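GDSL-like Lipase/Acylhydrolase family protein (Neisseria meningitidis, PDB 4K7J) probably removes O-acetyl groups from peptidoglycan as an esterase of the SGNH/GDSL hydrolase family with a catalytic triad. Local coordinates at residues A[272-277]-A[319-324]; A[282-287]-A[313-318]; A[230-235]-A[267-272]. All coordinates share one frame; numbering follows the deposited sequence.

Interaction 1: residues A[272-277]-A[319-324]; sequences QIRDSL and GQTMFW
R274 carries the polar part of this contact. Its guanidinium grips G319 O side-on with two nitrogens. NE donates to G319 O at 3.2 Å, almost in line with the carbonyl. NH2 donates to G319 O at 3.0 Å, tilted 20° from the carbonyl plane. Neither bond is quite straight at the hydrogen, as expected when two donors share one acceptor. G319 O lies close to the guanidinium plane, at its edge, so the pair fixes the rotation of the group. The R274 chain is extended from CG to NE, and this length lets it span the distance from its helix to the G319 turn. Q320 O is also near, 3.1 Å from R274 NH2, but the angle is too poor for a hydrogen bond.

G319 and Q320 follow helix 305-318 and make its C-terminal cap. Q320 has positive phi and closes a Schellman motif, with T321 N probably bonded back to A316 O. R274, from helix 259-276, thus places its positive group at the carbonyl end of a neighbouring helix. That charge is likely to suit the helix dipole.

The remaining contact is van der Waals: the T321 CG2 methyl lies 3.8 Å from R274 NH2, oblique to the guanidinium. After T321 the chain enters strand 322-325. The side chain of R274 also touches I282 on strand 281-286.

Interaction 2: residues A[282-287]-A[313-318]; sequences ILIIGA and RRVARQ
I284 meets V315 and A316 end-on with its terminal methyl. The side chains of I284 and V315 cross at about a right angle. I284 CD1 touches V315 CG1 at 3.7 Å. The same CD1 is 3.9 Å from A316 N and 4.3 Å from A316 CB, so it rests against the helix backbone as well as its side chains. The torsions explain this reach. I284 has CG1 anti to its carbonyl carbon, and CD1 continues outward in an extended chain (chi2 174°). V315 offers the branch that lies anti to its own backbone N. A316 has only a methyl there, and the closest approach of the two backbones is here, with I284 CA and A316 CA 6.4 Å apart. All three residues are buried, and the side-chain contacts are apolar.

Other residues enclose the same layer. V315 also packs on W266 of helix 259-276, and A316 on F323. Further along, Q312 and Q309 bond to the backbone N and O of A287, tying the helix to A287, just beyond I282-I285. This is helix-on-sheet packing within a beta-alpha-beta crossover: strand 281-286, helix 305-318, then parallel strand 322-325, a building unit of the alpha/beta SGNH hydrolase fold.

Interaction 3: residues A[230-235]-A[267-272]; sequences DRMNDL and LDTVRQ
Between segments 230-235 and 267-272 the backbones are nearest at M232 and Q272, with CA atoms 7.3 Å apart. Both side chains leave their backbones toward the other segment and cross at about a right angle.

M232 does most of the touching, through its terminal methyl. M232 CE lies 3.5 Å from Q272 OE1 and 3.6 Å from Q272 CB. The methyl is therefore set against both the root and the amide oxygen of the glutamine. The sulfur plays a lesser part, with M232 SD 4.1 Å from Q272 CB. Nearer the M232 backbone, CG comes within 4.0 Å of Q272 OE1. The M232 chain is bent at chi2 (-57°) and extended after it, which swings CE over to the other helix.

Q272 is extended beyond CG, and its amide is turned (chi3 42°) so that OE1, not NE2, faces the methionine. T269, one turn earlier, adds a loose edge to the contact: its CG2 is 4.5 Å from M232 CE. Its OG1 bonds to K265 O in its own helix.

The surroundings extend the packing. M232 and T269 both touch W224, M232 also touches S276, and L235 packs on I273. Elsewhere on the short helix, D234 forms a salt bridge with R228 and accepts a bond from L122 N.

The two segments are thus held by van der Waals contact rather than by directed bonds. The CE methyl next to sulfur may be slightly polarised, which would suit an amide oxygen beside it, but the effect should be weak. The contact therefore rests on dispersion and, at most, a faint CH...O attraction between M232 and Q272.

In the fold
Helix 259-276 is the common element. Interactions 1 and 3 share Q272 and have centres about 10 Å apart. Interaction 1 uses one flank of this helix and interaction 3 another, where I273 CG1 also lies 3.8 Å from L235 CD2 of helix 231-236. Interaction 2 lies about 9 Å, centre to centre, from interaction 1. M322 O is 2.9 Å from I284 N, a probable hydrogen bond between the neighbouring strands 322-325 and 281-286. Interactions 2 and 3 are about 16 Å apart by centres, yet V315 CG1 meets V270 CG2 at 3.9 Å. All three lie in the hydrolase-family region and join parts of its alpha/beta framework.

Interaction 1: residues A[272-277]-A[319-324]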
loop_
_atom_site.group_PDB
_atom_site.type_symbol
_atom_site.label_atom_id
_atom_site.label_comp_id
_atom_site.label_asym_id
_atom_site.label_seq_id
_atom_site.Cartn_x
_atom_site.Cartn_y
_atom_site.Cartn_z
ATOM N N GLN A 272 -17.152 -0.690 -1.724
ATOM C CA GLN A 272 -16.583 -1.200 -2.959
ATOM C C GLN A 272 -15.431 -2.175 -2.756
ATOM O O GLN A 272 -15.338 -3.184 -3.466
ATOM C CB GLN A 272 -16.213 -0.049 -3.881
ATOM C CG GLN A 272 -17.457 0.623 -4.435
ATOM C CD GLN A 272 -17.159 1.915 -5.147
ATOM O OE1 GLN A 272 -16.187 2.016 -5.894
ATOM N NE2 GLN A 272 -17.992 2.922 -4.912
ATOM N N ILE A 273 -14.572 -1.895 -1.779
ATOM C CA ILE A 273 -13.506 -2.825 -1.435
ATOM C C ILE A 273 -14.082 -4.176 -1.002
ATOM O O ILE A 273 -13.603 -5.233 -1.420
ATOM C CB ILE A 273 -12.589 -2.260 -0.308
ATOM C CG1 ILE A 273 -11.757 -1.081 -0.831
ATOM C CG2 ILE A 273 -11.694 -3.354 0.248
ATOM C CD1 ILE A 273 -11.077 -0.253 0.277
ATOM N N ARG A 274 -15.124 -4.138 -0.178
ATOM C CA ARG A 274 -15.762 -5.369 0.302
ATOM C C ARG A 274 -16.408 -6.157 -0.828
ATOM O O ARG A 274 -16.281 -7.373 -0.879
ATOM C CB ARG A 274 -16.799 -5.069 1.382
ATOM C CG ARG A 274 -16.210 -4.541 2.674
ATOM C CD ARG A 274 -17.186 -4.728 3.824
ATOM N NE ARG A 274 -16.617 -4.283 5.094
ATOM C CZ ARG A 274 -15.657 -4.936 5.741
ATOM N NH1 ARG A 274 -15.160 -6.056 5.222
ATOM N NH2 ARG A 274 -15.187 -4.477 6.901
ATOM N N ASP A 275 -17.086 -5.461 -1.735
ATOM C CA ASP A 275 -17.657 -6.111 -2.920
ATOM C C ASP A 275 -16.559 -6.757 -3.756
ATOM O O ASP A 275 -16.725 -7.872 -4.250
ATOM C CB ASP A 275 -18.421 -5.112 -3.804
ATOM C CG ASP A 275 -19.653 -4.523 -3.124
ATOM O OD1 ASP A 275 -20.040 -4.992 -2.027
ATOM O OD2 ASP A 275 -20.241 -3.583 -3.706
ATOM N N SER A 276 -15.435 -6.058 -3.908
ATOM C CA SER A 276 -14.370 -6.518 -4.797
ATOM C C SER A 276 -13.525 -7.622 -4.180
ATOM O O SER A 276 -13.003 -8.478 -4.893
ATOM C CB SER A 276 -13.472 -5.354 -5.241
ATOM O OG SER A 276 -14.240 -4.364 -5.903
ATOM N N LEU A 277 -13.385 -7.598 -2.859
ATOM C CA LEU A 277 -12.621 -8.623 -2.144
ATOM C C LEU A 277 -13.408 -9.072 -0.907
ATOM O O LEU A 277 -13.150 -8.603 0.208
ATOM C CB LEU A 277 -11.247 -8.084 -1.728
ATOM C CG LEU A 277 -10.167 -7.793 -2.776
ATOM C CD1 LEU A 277 -9.039 -7.002 -2.127
ATOM C CD2 LEU A 277 -9.638 -9.095 -3.360
ATOM N N GLY A 319 -18.459 0.928 8.565
ATOM C CA GLY A 319 -18.041 -0.075 7.587
ATOM C C GLY A 319 -17.595 -1.382 8.219
ATOM O O GLY A 319 -17.174 -2.306 7.519
ATOM N N GLN A 320 -17.693 -1.455 9.544
ATOM C CA GLN A 320 -17.250 -2.620 10.321
ATOM C C GLN A 320 -15.818 -3.046 10.053
ATOM O O GLN A 320 -15.520 -4.240 9.966
ATOM C CB GLN A 320 -18.193 -3.808 10.114
ATOM C CG GLN A 320 -19.595 -3.549 10.659
ATOM C CD GLN A 320 -20.602 -4.579 10.184
ATOM O OE1 GLN A 320 -20.234 -5.656 9.719
ATOM N NE2 GLN A 320 -21.882 -4.244 10.288
ATOM N N THR A 321 -14.929 -2.070 9.940
ATOM C CA THR A 321 -13.526 -2.353 9.691
ATOM C C THR A 321 -12.749 -2.258 10.999
ATOM O O THR A 321 -13.322 -1.988 12.057
ATOM C CB THR A 321 -12.937 -1.341 8.688
ATOM O OG1 THR A 321 -12.526 -0.163 9.388
ATOM C CG2 THR A 321 -13.983 -0.956 7.657
ATOM N N MET A 322 -11.445 -2.492 10.931
ATOM C CA MET A 322 -10.570 -2.203 12.055
ATOM C C MET A 322 -10.088 -0.762 11.928
ATOM O O MET A 322 -10.108 -0.205 10.831
ATOM C CB MET A 322 -9.389 -3.159 12.072
ATOM C CG MET A 322 -9.785 -4.591 12.436
ATOM S SD MET A 322 -8.418 -5.738 12.221
ATOM C CE MET A 322 -8.306 -5.784 10.430
ATOM N N PHE A 323 -9.689 -0.167 13.053
ATOM C CA PHE A 323 -9.208 1.209 13.100
ATOM C C PHE A 323 -7.985 1.283 14.014
ATOM O O PHE A 323 -8.032 0.831 15.153
ATOM C CB PHE A 323 -10.312 2.145 13.607
ATOM C CG PHE A 323 -9.902 3.592 13.688
ATOM C CD1 PHE A 323 -9.930 4.403 12.559
ATOM C CD2 PHE A 323 -9.502 4.148 14.894
ATOM C CE1 PHE A 323 -9.560 5.724 12.628
ATOM C CE2 PHE A 323 -9.131 5.474 14.970
ATOM C CZ PHE A 323 -9.159 6.264 13.839
ATOM N N TRP A 324 -6.882 1.830 13.506
ATOM C CA TRP A 324 -5.686 2.009 14.305
ATOM C C TRP A 324 -5.380 3.494 14.415
ATOM O O TRP A 324 -5.170 4.166 13.409
ATOM C CB TRP A 324 -4.514 1.281 13.672
ATOM C CG TRP A 324 -3.306 1.177 14.536
ATOM C CD1 TRP A 324 -3.125 0.341 15.597
ATOM C CD2 TRP A 324 -2.077 1.902 14.385
ATOM N NE1 TRP A 324 -1.873 0.514 16.129
ATOM C CE2 TRP A 324 -1.207 1.464 15.401
ATOM C CE3 TRP A 324 -1.630 2.876 13.485
ATOM C CZ2 TRP A 324 0.087 1.970 15.547
ATOM C CZ3 TRP A 324 -0.350 3.381 13.635
ATOM C CH2 TRP A 324 0.495 2.924 14.657
#

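Interaction 2: residues A[282-287]-A[313-318]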
loop_
_atom_site.group_PDB
_atom_site.type_symbol
_atom_site.label_atom_id
_atom_site.label_comp_id
_atom_site.label_asym_id
_atom_site.label_seq_id
_atom_site.Cartn_x
_atom_site.Cartn_y
_atom_site.Cartn_z
ATOM N N ILE A 282 -10.255 -5.224 6.377
ATOM C CA ILE A 282 -9.948 -3.826 6.094
ATOM C C ILE A 282 -9.500 -3.108 7.372
ATOM O O ILE A 282 -10.136 -3.233 8.423
ATOM C CB ILE A 282 -11.162 -3.101 5.515
ATOM C CG1 ILE A 282 -11.648 -3.799 4.241
ATOM C CG2 ILE A 282 -10.819 -1.665 5.219
ATOM C CD1 ILE A 282 -12.900 -3.201 3.685
ATOM N N LEU A 283 -8.398 -2.368 7.284
ATOM C CA LEU A 283 -7.901 -1.589 8.412
ATOM C C LEU A 283 -7.750 -0.134 8.001
ATOM O O LEU A 283 -7.061 0.172 7.024
ATOM C CB LEU A 283 -6.545 -2.109 8.875
ATOM C CG LEU A 283 -5.841 -1.156 9.860
ATOM C CD1 LEU A 283 -6.488 -1.223 11.230
ATOM C CD2 LEU A 283 -4.348 -1.409 9.962
ATOM N N ILE A 284 -8.403 0.759 8.731
ATOM C CA ILE A 284 -8.251 2.192 8.495
ATOM C C ILE A 284 -7.261 2.790 9.496
ATOM O O ILE A 284 -7.449 2.694 10.719
ATOM C CB ILE A 284 -9.605 2.919 8.558
ATOM C CG1 ILE A 284 -10.431 2.550 7.319
ATOM C CG2 ILE A 284 -9.405 4.427 8.659
ATOM C CD1 ILE A 284 -11.840 3.084 7.314
ATOM N N ILE A 285 -6.195 3.380 8.969
ATOM C CA ILE A 285 -5.198 4.044 9.794
ATOM C C ILE A 285 -5.572 5.515 9.979
ATOM O O ILE A 285 -5.476 6.310 9.046
ATOM C CB ILE A 285 -3.800 3.923 9.184
ATOM C CG1 ILE A 285 -3.345 2.462 9.235
ATOM C CG2 ILE A 285 -2.810 4.797 9.956
ATOM C CD1 ILE A 285 -1.874 2.270 8.955
ATOM N N GLY A 286 -6.037 5.864 11.177
ATOM C CA GLY A 286 -6.380 7.244 11.470
ATOM C C GLY A 286 -5.155 8.123 11.317
ATOM O O GLY A 286 -4.048 7.698 11.646
ATOM N N ALA A 287 -5.340 9.333 10.798
ATOM C CA ALA A 287 -4.219 10.227 10.551
ATOM C C ALA A 287 -3.392 10.491 11.825
ATOM O O ALA A 287 -3.954 10.611 12.922
ATOM C CB ALA A 287 -4.713 11.526 9.957
ATOM N N ARG A 313 -12.682 7.397 11.966
ATOM C CA ARG A 313 -13.171 6.423 12.928
ATOM C C ARG A 313 -14.648 6.069 12.719
ATOM O O ARG A 313 -15.014 4.906 12.788
ATOM C CB ARG A 313 -12.904 6.872 14.371
ATOM C CG ARG A 313 -13.222 5.788 15.369
ATOM C CD ARG A 313 -13.312 6.332 16.775
ATOM N NE ARG A 313 -11.996 6.584 17.345
ATOM C CZ ARG A 313 -11.237 5.649 17.908
ATOM N NH1 ARG A 313 -11.659 4.394 17.970
ATOM N NH2 ARG A 313 -10.050 5.968 18.402
ATOM N N ARG A 314 -15.491 7.057 12.433
ATOM C CA ARG A 314 -16.894 6.771 12.104
ATOM C C ARG A 314 -17.019 5.845 10.889
ATOM O O ARG A 314 -17.840 4.929 10.874
ATOM C CB ARG A 314 -17.666 8.058 11.811
ATOM C CG ARG A 314 -17.978 8.915 13.015
ATOM C CD ARG A 314 -19.068 9.948 12.681
ATOM N NE ARG A 314 -18.681 10.910 11.644
ATOM C CZ ARG A 314 -17.906 11.962 11.869
ATOM N NH1 ARG A 314 -17.429 12.182 13.085
ATOM N NH2 ARG A 314 -17.603 12.794 10.888
ATOM N N VAL A 315 -16.203 6.091 9.869
ATOM C CA VAL A 315 -16.212 5.234 8.676
ATOM C C VAL A 315 -15.843 3.796 9.027
ATOM O O VAL A 315 -16.505 2.843 8.581
ATOM C CB VAL A 315 -15.250 5.760 7.582
ATOM C CG1 VAL A 315 -15.045 4.704 6.492
ATOM C CG2 VAL A 315 -15.783 7.057 6.990
ATOM N N ALA A 316 -14.788 3.646 9.830
ATOM C CA ALA A 316 -14.381 2.332 10.343
ATOM C C ALA A 316 -15.530 1.575 11.017
ATOM O O ALA A 316 -15.758 0.382 10.753
ATOM C CB ALA A 316 -13.222 2.490 11.318
ATOM N N ARG A 317 -16.250 2.266 11.894
ATOM C CA ARG A 317 -17.315 1.623 12.667
ATOM C C ARG A 317 -18.493 1.280 11.786
ATOM O O ARG A 317 -19.021 0.171 11.845
ATOM C CB ARG A 317 -17.777 2.523 13.820
ATOM C CG ARG A 317 -18.851 1.861 14.673
ATOM C CD ARG A 317 -19.145 2.657 15.933
ATOM N NE ARG A 317 -20.289 2.108 16.660
ATOM C CZ ARG A 317 -20.812 2.672 17.745
ATOM N NH1 ARG A 317 -20.267 3.778 18.237
ATOM N NH2 ARG A 317 -21.867 2.128 18.342
ATOM N N GLN A 318 -18.912 2.230 10.961
ATOM C CA GLN A 318 -20.045 1.998 10.079
ATOM C C GLN A 318 -19.711 0.964 9.006
ATOM O O GLN A 318 -20.566 0.185 8.614
ATOM C CB GLN A 318 -20.563 3.318 9.488
ATOM C CG GLN A 318 -21.397 4.113 10.503
ATOM C CD GLN A 318 -21.626 5.564 10.119
ATOM O OE1 GLN A 318 -21.707 5.909 8.937
ATOM N NE2 GLN A 318 -21.752 6.424 11.128
#

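Interaction 3: residues A[230-235]-A[267-272]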
loop_
_atom_site.group_PDB
_atom_site.type_symbol
_atom_site.label_atom_id
_atom_site.label_comp_id
_atom_site.label_asym_id
_atom_site.label_seq_id
_atom_site.Cartn_x
_atom_site.Cartn_y
_atom_site.Cartn_z
ATOM N N ASP A 230 -12.359 0.877 -14.023
ATOM C CA ASP A 230 -12.330 -0.529 -13.609
ATOM C C ASP A 230 -11.289 -0.828 -12.536
ATOM O O ASP A 230 -10.839 -1.973 -12.418
ATOM C CB ASP A 230 -12.056 -1.458 -14.805
ATOM C CG ASP A 230 -13.226 -1.557 -15.753
ATOM O OD1 ASP A 230 -14.343 -1.194 -15.339
ATOM O OD2 ASP A 230 -13.024 -1.992 -16.917
ATOM N N ARG A 231 -10.908 0.178 -11.755
ATOM C CA ARG A 231 -9.871 0.001 -10.724
ATOM C C ARG A 231 -10.212 -1.056 -9.652
ATOM O O ARG A 231 -9.322 -1.704 -9.096
ATOM C CB ARG A 231 -9.574 1.346 -10.056
ATOM C CG ARG A 231 -10.780 1.955 -9.326
ATOM C CD ARG A 231 -10.444 3.357 -8.880
ATOM N NE ARG A 231 -11.590 4.121 -8.403
ATOM C CZ ARG A 231 -12.325 4.926 -9.165
ATOM N NH1 ARG A 231 -12.051 5.071 -10.457
ATOM N NH2 ARG A 231 -13.337 5.591 -8.632
ATOM N N MET A 232 -11.494 -1.232 -9.351
ATOM C CA MET A 232 -11.901 -2.277 -8.396
ATOM C C MET A 232 -11.665 -3.696 -8.930
ATOM O O MET A 232 -11.417 -4.623 -8.159
ATOM C CB MET A 232 -13.362 -2.090 -7.972
ATOM C CG MET A 232 -13.601 -0.799 -7.161
ATOM S SD MET A 232 -12.569 -0.712 -5.674
ATOM C CE MET A 232 -12.988 0.928 -5.078
ATOM N N ASN A 233 -11.737 -3.873 -10.245
ATOM C CA ASN A 233 -11.341 -5.155 -10.829
ATOM C C ASN A 233 -9.838 -5.393 -10.697
ATOM O O ASN A 233 -9.401 -6.538 -10.520
ATOM C CB ASN A 233 -11.791 -5.281 -12.289
ATOM C CG ASN A 233 -13.297 -5.137 -12.452
ATOM O OD1 ASN A 233 -14.065 -5.377 -11.517
ATOM N ND2 ASN A 233 -13.723 -4.726 -13.636
ATOM N N ASP A 234 -9.045 -4.322 -10.764
ATOM C CA ASP A 234 -7.617 -4.438 -10.442
ATOM C C ASP A 234 -7.434 -4.841 -8.963
ATOM O O ASP A 234 -6.595 -5.677 -8.634
ATOM C CB ASP A 234 -6.858 -3.123 -10.714
ATOM C CG ASP A 234 -6.910 -2.679 -12.178
ATOM O OD1 ASP A 234 -7.107 -3.525 -13.085
ATOM O OD2 ASP A 234 -6.739 -1.457 -12.424
ATOM N N LEU A 235 -8.210 -4.235 -8.070
ATOM C CA LEU A 235 -8.127 -4.579 -6.647
ATOM C C LEU A 235 -8.484 -6.052 -6.402
ATOM O O LEU A 235 -7.798 -6.762 -5.654
ATOM C CB LEU A 235 -9.043 -3.673 -5.818
ATOM C CG LEU A 235 -9.063 -3.979 -4.319
ATOM C CD1 LEU A 235 -7.697 -3.805 -3.698
ATOM C CD2 LEU A 235 -10.093 -3.137 -3.608
ATOM N N LEU A 267 -17.160 5.861 2.925
ATOM C CA LEU A 267 -18.046 4.708 3.106
ATOM C C LEU A 267 -18.269 3.957 1.795
ATOM O O LEU A 267 -18.234 2.740 1.768
ATOM C CB LEU A 267 -19.392 5.154 3.684
ATOM C CG LEU A 267 -19.271 5.610 5.138
ATOM C CD1 LEU A 267 -20.418 6.533 5.548
ATOM C CD2 LEU A 267 -19.189 4.387 6.048
ATOM N N ASP A 268 -18.510 4.698 0.714
ATOM C CA ASP A 268 -18.638 4.100 -0.614
ATOM C C ASP A 268 -17.406 3.280 -0.993
ATOM O O ASP A 268 -17.528 2.171 -1.514
ATOM C CB ASP A 268 -18.870 5.168 -1.684
ATOM C CG ASP A 268 -20.242 5.802 -1.592
ATOM O OD1 ASP A 268 -21.112 5.257 -0.869
ATOM O OD2 ASP A 268 -20.451 6.848 -2.250
ATOM N N THR A 269 -16.224 3.837 -0.738
ATOM C CA THR A 269 -14.980 3.164 -1.065
ATOM C C THR A 269 -14.816 1.862 -0.283
ATOM O O THR A 269 -14.406 0.847 -0.847
ATOM C CB THR A 269 -13.750 4.081 -0.847
ATOM O OG1 THR A 269 -13.941 5.322 -1.536
ATOM C CG2 THR A 269 -12.496 3.417 -1.380
ATOM N N VAL A 270 -15.141 1.884 1.011
ATOM C CA VAL A 270 -15.077 0.670 1.831
ATOM C C VAL A 270 -16.051 -0.394 1.312
ATOM O O VAL A 270 -15.699 -1.565 1.193
ATOM C CB VAL A 270 -15.353 0.964 3.324
ATOM C CG1 VAL A 270 -15.503 -0.333 4.116
ATOM C CG2 VAL A 270 -14.230 1.826 3.923
ATOM N N ARG A 271 -17.270 0.032 1.003
ATOM C CA ARG A 271 -18.278 -0.842 0.408
ATOM C C ARG A 271 -17.728 -1.509 -0.851
ATOM O O ARG A 271 -17.806 -2.735 -1.027
ATOM C CB ARG A 271 -19.516 -0.017 0.044
ATOM C CG ARG A 271 -20.806 -0.802 0.013
ATOM C CD ARG A 271 -21.907 -0.082 -0.778
ATOM N NE ARG A 271 -21.856 1.382 -0.704
ATOM C CZ ARG A 271 -22.092 2.106 0.394
ATOM N NH1 ARG A 271 -22.371 1.510 1.549
ATOM N NH2 ARG A 271 -22.030 3.435 0.343
ATOM N N GLN A 272 -17.152 -0.690 -1.724
ATOM C CA GLN A 272 -16.583 -1.200 -2.959
ATOM C C GLN A 272 -15.431 -2.175 -2.756
ATOM O O GLN A 272 -15.338 -3.184 -3.466
ATOM C CB GLN A 272 -16.213 -0.049 -3.881
ATOM C CG GLN A 272 -17.457 0.623 -4.435
ATOM C CD GLN A 272 -17.159 1.915 -5.147
ATOM O OE1 GLN A 272 -16.187 2.016 -5.894
ATOM N NE2 GLN A 272 -17.992 2.922 -4.912
#